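Side-chain contacts in aminopeptidase YwaD (Bacillus subtilis, PDB 6HC6), which removes amino acids one at a time from the N-terminal end of peptides, using two zinc ions per subunit: residues L41-K46 and L421-V426; A127-A132 and E207-Q212. All blocks are in the same frame, centred on the assembly; numbering follows the deposited sequence. Where two conformers were deposited one is given.

Contact 1: residues L41-K46 and L421-V426. With ACT (acetate ion), chain F.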
loop_
_atom_site.group_PDB
_atom_site.type_symbol
_atom_site.label_atom_id
_atom_site.label_comp_id
_atom_site.label_asym_id
_atom_site.label_seq_id
_atom_site.Cartn_x
_atom_site.Cartn_y
_atom_site.Cartn_z
ATOM N N LEU A 41 2.448 23.738 17.724
ATOM C CA LEU A 41 2.955 22.594 16.971
ATOM C C LEU A 41 3.089 23.024 15.518
ATOM O O LEU A 41 2.140 22.887 14.730
ATOM C CB LEU A 41 2.033 21.390 17.122
ATOM C CG LEU A 41 1.650 21.050 18.562
ATOM C CD1 LEU A 41 0.460 20.099 18.617
ATOM C CD2 LEU A 41 2.862 20.469 19.261
ATOM N N PRO A 42 4.255 23.558 15.120
ATOM C CA PRO A 42 4.430 24.181 13.783
ATOM C C PRO A 42 4.644 23.170 12.662
ATOM O O PRO A 42 5.706 23.091 12.037
ATOM C CB PRO A 42 5.651 25.083 14.001
ATOM C CG PRO A 42 6.447 24.385 15.056
ATOM C CD PRO A 42 5.439 23.739 15.983
ATOM N N PHE A 43 3.620 22.362 12.394
ATOM C CA PHE A 43 3.650 21.493 11.224
ATOM C C PHE A 43 3.658 22.352 9.962
ATOM O O PHE A 43 2.830 23.252 9.813
ATOM C CB PHE A 43 2.440 20.547 11.223
ATOM C CG PHE A 43 2.459 19.542 10.101
ATOM C CD1 PHE A 43 2.045 19.897 8.816
ATOM C CD2 PHE A 43 2.895 18.241 10.319
ATOM C CE1 PHE A 43 2.076 18.978 7.776
ATOM C CE2 PHE A 43 2.921 17.317 9.290
ATOM C CZ PHE A 43 2.518 17.678 8.017
ATOM N N LYS A 44 4.600 22.089 9.058
ATOM C CA LYS A 44 4.724 22.885 7.836
ATOM C C LYS A 44 4.605 21.971 6.623
ATOM O O LYS A 44 5.506 21.166 6.343
ATOM C CB LYS A 44 6.032 23.664 7.821
ATOM C CG LYS A 44 6.093 24.708 8.930
ATOM C CD LYS A 44 7.370 25.492 8.888
ATOM C CE LYS A 44 7.550 26.303 10.166
ATOM N NZ LYS A 44 8.739 27.184 10.059
ATOM N N ALA A 45 3.497 22.119 5.897
ATOM C CA ALA A 45 3.262 21.285 4.721
ATOM C C ALA A 45 4.334 21.487 3.656
ATOM O O ALA A 45 4.579 20.578 2.855
ATOM C CB ALA A 45 1.874 21.573 4.139
ATOM N N LYS A 46 4.992 22.652 3.620
ATOM C CA LYS A 46 6.037 22.837 2.612
ATOM C C LYS A 46 7.150 21.810 2.796
ATOM O O LYS A 46 7.706 21.306 1.815
ATOM C CB LYS A 46 6.596 24.266 2.650
ATOM C CG LYS A 46 7.415 24.610 3.883
ATOM C CD LYS A 46 7.889 26.061 3.866
ATOM C CE LYS A 46 8.708 26.368 5.112
ATOM N NZ LYS A 46 9.064 27.815 5.240
ATOM N N LEU A 421 -4.064 18.003 11.959
ATOM C CA LEU A 421 -5.000 17.171 12.712
ATOM C C LEU A 421 -4.284 16.003 13.384
ATOM O O LEU A 421 -4.453 15.771 14.586
ATOM C CB LEU A 421 -6.121 16.665 11.794
ATOM C CG LEU A 421 -7.253 15.813 12.387
ATOM C CD1 LEU A 421 -6.856 14.330 12.597
ATOM C CD2 LEU A 421 -7.769 16.419 13.688
ATOM N N VAL A 422 -3.504 15.234 12.623
ATOM C CA VAL A 422 -2.871 14.056 13.210
ATOM C C VAL A 422 -1.762 14.463 14.174
ATOM O O VAL A 422 -1.508 13.769 15.173
ATOM C CB VAL A 422 -2.349 13.113 12.108
ATOM C CG1 VAL A 422 -1.858 11.815 12.721
ATOM C CG2 VAL A 422 -3.443 12.839 11.066
ATOM N N THR A 423 -1.090 15.593 13.917
ATOM C CA THR A 423 -0.086 16.053 14.880
ATOM C C THR A 423 -0.735 16.400 16.213
ATOM O O THR A 423 -0.208 16.061 17.281
ATOM C CB THR A 423 0.685 17.255 14.328
ATOM O OG1 THR A 423 1.458 16.840 13.195
ATOM C CG2 THR A 423 1.634 17.815 15.380
ATOM N N ALA A 424 -1.893 17.062 16.172
ATOM C CA ALA A 424 -2.589 17.382 17.408
ATOM C C ALA A 424 -3.118 16.126 18.080
ATOM O O ALA A 424 -3.173 16.058 19.312
ATOM C CB ALA A 424 -3.729 18.365 17.139
ATOM N N ALA A 425 -3.547 15.144 17.289
ATOM C CA ALA A 425 -4.047 13.893 17.852
ATOM C C ALA A 425 -2.932 13.125 18.552
ATOM O O ALA A 425 -3.112 12.622 19.664
ATOM C CB ALA A 425 -4.672 13.032 16.752
ATOM N N VAL A 426 -1.778 13.007 17.898
ATOM C CA VAL A 426 -0.644 12.345 18.532
ATOM C C VAL A 426 -0.197 13.133 19.755
ATOM O O VAL A 426 0.117 12.553 20.803
ATOM C CB VAL A 426 0.494 12.153 17.514
ATOM C CG1 VAL A 426 1.755 11.603 18.205
ATOM C CG2 VAL A 426 0.047 11.214 16.409
HETATM C C ACT F . 11.726 26.915 7.843
HETATM O O ACT F . 10.673 27.591 8.024
HETATM O OXT ACT F . 11.910 25.943 7.060
HETATM C CH3 ACT F . 12.963 27.361 8.705
#
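An inverse gamma turn centred on P42, just ahead of helix 45-59, brings L41 and F43 together against T423 of helix 412-430. It illustrates how one bend can set two alternate residues on a single target: F43 N bonds to L41 O at 2.8 Å, and both flanking side chains start toward the helix. T423 divides its two branches between them. Its methyl CG2 lies 4.0 Å from L41 CB, the two side chains running past each other in opposite senses, while L41 CD1 reaches on to A424 CA at 4.3 Å. The hydroxyl goes to the ring, OG1 standing 3.5 Å from F43 CD2 in an oblique approach. With chi1 at -66°, OG1 sits beside the backbone N of T423 and bonds back to G419 O one turn earlier, which satisfies this polar atom next to an aromatic ring. The backbone on both sides of the N-cap residue K44 is held by Q416, whose side-chain amide gives NE2 to F43 O and takes A45 N on OE1. Farther out, K44 NZ and K46 NZ converge on acetate O, at 2.8 Å and 3.2 Å, and H47 also bonds this ion, probably a crystallisation component. On its inner side, helix 412-430 sets V422 and V426 against strand 316-322, the helix-on-sheet layering of the alpha/beta fold in M28 zinc exopeptidases.

Contact 2: residues A127-A132 and E207-Q212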
loop_
_atom_site.group_PDB
_atom_site.type_symbol
_atom_site.label_atom_id
_atom_site.label_comp_id
_atom_site.label_asym_id
_atom_site.label_seq_id
_atom_site.Cartn_x
_atom_site.Cartn_y
_atom_site.Cartn_z
ATOM N N ALA A 127 0.917 -21.051 -26.328
ATOM C CA ALA A 127 -0.185 -21.997 -26.258
ATOM C C ALA A 127 -1.416 -21.339 -26.857
ATOM O O ALA A 127 -1.492 -20.102 -26.924
ATOM C CB ALA A 127 -0.454 -22.432 -24.804
ATOM N N PRO A 128 -2.394 -22.129 -27.300
ATOM C CA PRO A 128 -3.642 -21.536 -27.784
ATOM C C PRO A 128 -4.322 -20.743 -26.681
ATOM O O PRO A 128 -4.110 -20.981 -25.491
ATOM C CB PRO A 128 -4.484 -22.751 -28.195
ATOM C CG PRO A 128 -3.496 -23.871 -28.382
ATOM C CD PRO A 128 -2.418 -23.603 -27.372
ATOM N N LEU A 129 -5.147 -19.783 -27.090
ATOM C CA LEU A 129 -5.951 -19.011 -26.151
ATOM C C LEU A 129 -7.318 -19.661 -25.957
ATOM O O LEU A 129 -7.920 -20.167 -26.909
ATOM C CB LEU A 129 -6.123 -17.582 -26.663
ATOM C CG LEU A 129 -4.872 -16.705 -26.609
ATOM C CD1 LEU A 129 -4.999 -15.562 -27.597
ATOM C CD2 LEU A 129 -4.660 -16.176 -25.198
ATOM N N TYR A 130 -7.807 -19.648 -24.719
ATOM C CA TYR A 130 -9.136 -20.160 -24.401
ATOM C C TYR A 130 -9.940 -19.045 -23.746
ATOM O O TYR A 130 -9.556 -18.552 -22.685
ATOM C CB TYR A 130 -9.060 -21.384 -23.480
ATOM C CG TYR A 130 -10.423 -21.854 -22.997
ATOM C CD1 TYR A 130 -11.180 -22.746 -23.747
ATOM C CD2 TYR A 130 -10.956 -21.388 -21.797
ATOM C CE1 TYR A 130 -12.426 -23.164 -23.314
ATOM C CE2 TYR A 130 -12.205 -21.800 -21.362
ATOM C CZ TYR A 130 -12.930 -22.688 -22.125
ATOM O OH TYR A 130 -14.167 -23.101 -21.693
ATOM N N ASN A 131 -11.059 -18.662 -24.361
ATOM C CA ASN A 131 -11.877 -17.583 -23.813
ATOM C C ASN A 131 -12.771 -18.116 -22.700
ATOM O O ASN A 131 -13.691 -18.906 -22.954
ATOM C CB ASN A 131 -12.716 -16.939 -24.910
ATOM C CG ASN A 131 -11.875 -16.153 -25.885
ATOM O OD1 ASN A 131 -10.829 -15.631 -25.524
ATOM N ND2 ASN A 131 -12.323 -16.071 -27.132
ATOM N N ALA A 132 -12.526 -17.651 -21.476
ATOM C CA ALA A 132 -13.200 -18.175 -20.296
ATOM C C ALA A 132 -14.172 -17.187 -19.671
ATOM O O ALA A 132 -14.625 -17.417 -18.545
ATOM C CB ALA A 132 -12.168 -18.615 -19.262
ATOM N N GLU A 207 -9.588 -7.410 -25.201
ATOM C CA GLU A 207 -10.670 -7.491 -26.180
ATOM C C GLU A 207 -10.147 -7.924 -27.542
ATOM O O GLU A 207 -10.779 -8.739 -28.229
ATOM C CB GLU A 207 -11.395 -6.150 -26.278
ATOM C CG GLU A 207 -12.274 -5.872 -25.072
ATOM C CD GLU A 207 -12.712 -4.427 -24.978
ATOM O OE1 GLU A 207 -12.137 -3.579 -25.695
ATOM O OE2 GLU A 207 -13.630 -4.142 -24.177
ATOM N N ALA A 208 -8.984 -7.402 -27.942
ATOM C CA ALA A 208 -8.338 -7.887 -29.153
ATOM C C ALA A 208 -7.970 -9.357 -29.021
ATOM O O ALA A 208 -8.210 -10.147 -29.941
ATOM C CB ALA A 208 -7.098 -7.052 -29.459
ATOM N N LEU A 209 -7.400 -9.740 -27.873
ATOM C CA LEU A 209 -6.953 -11.115 -27.667
ATOM C C LEU A 209 -8.086 -12.122 -27.774
ATOM O O LEU A 209 -7.835 -13.283 -28.110
ATOM C CB LEU A 209 -6.304 -11.267 -26.295
ATOM C CG LEU A 209 -4.833 -10.966 -26.141
ATOM C CD1 LEU A 209 -4.363 -11.595 -24.830
ATOM C CD2 LEU A 209 -4.064 -11.478 -27.363
ATOM N N THR A 210 -9.323 -11.730 -27.439
ATOM C CA THR A 210 -10.428 -12.678 -27.563
ATOM C C THR A 210 -10.627 -13.143 -28.995
ATOM O O THR A 210 -11.348 -14.120 -29.216
ATOM C CB THR A 210 -11.758 -12.096 -27.065
ATOM O OG1 THR A 210 -12.178 -11.029 -27.927
ATOM C CG2 THR A 210 -11.650 -11.607 -25.630
ATOM N N GLN A 211 -10.014 -12.477 -29.968
ATOM C CA GLN A 211 -10.164 -12.854 -31.365
ATOM C C GLN A 211 -8.957 -13.597 -31.923
ATOM O O GLN A 211 -8.982 -13.978 -33.098
ATOM C CB GLN A 211 -10.438 -11.612 -32.223
ATOM C CG GLN A 211 -11.493 -10.679 -31.661
ATOM C CD GLN A 211 -12.845 -11.347 -31.531
ATOM O OE1 GLN A 211 -13.483 -11.678 -32.531
ATOM N NE2 GLN A 211 -13.293 -11.552 -30.294
ATOM N N GLN A 212 -7.907 -13.811 -31.127
ATOM C CA GLN A 212 -6.670 -14.411 -31.614
ATOM C C GLN A 212 -6.588 -15.888 -31.252
ATOM O O GLN A 212 -7.226 -16.362 -30.313
ATOM C CB GLN A 212 -5.440 -13.691 -31.057
ATOM C CG GLN A 212 -5.488 -12.171 -31.146
ATOM C CD GLN A 212 -5.737 -11.663 -32.539
ATOM O OE1 GLN A 212 -5.324 -12.281 -33.524
ATOM N NE2 GLN A 212 -6.420 -10.527 -32.638
HETATM O O HOH W 1 -8.996 -18.675 -29.140
#
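N131 and L129, on strand 125-131 of the PA domain, face the type I turn L209-Q212 at the C-terminal side of helix 203-209, a compact example of a strand residue capturing a turn carbonyl. One hydrogen bond joins the two directly: N131 ND2 to T210 O, 3.0 Å long and nearly straight at 159°. The carbonyl receives it in its own plane, on a lone pair, and the acceptor lies close to the amide plane of N131; the amide's OD1 rests 3.6 Å from T210 CA.

Apolar contact is carried by L129, whose CD1 lies closest to the turn's carbonyls, with Q212 O at 3.6 Å, and reaches L209 CD2 at 4.2 Å and Q212 CB at 4.0 Å. L209 also packs on L150 of the adjacent strand 148-152 and on I109 of strand 107-113. A water can bridge L129 O and Q212 O, though it has more acceptors in range than protons.

Within the turn, side chains fold back on the preceding helical residues. T210 OG1, between its backbone N and carbonyl carbon (chi1 67°), donates to E207 O at 2.7 Å and accepts from Q211 NE2. A valine in place of T210 would probably leave E207 O without this donor and the Q211 amide free to turn. A208 O accepts Q211 N from one face of its carbonyl plane; Q212 NE2, 3.3 Å from A208 O, comes from the other.

In the fold
Followed from the N terminus, the chain lays down 41-46 just before and into the start of helix 45-59, then crosses to the PA domain, where strand 125-131 opens contact 2. Some 75 residues later the end of helix 203-209 returns to that strand and closes the smaller loop. The chain then runs back through the M28 domain, and only with helix 412-430 is contact 1 closed, 375 residues after it opened. Contact 2 is thus nested within contact 1. Their centres are 53 Å apart, on opposite sides of the chain's centre: one ties the N-terminal segment to a late helix of the peptidase domain, the other joins strand and helix inside the PA domain.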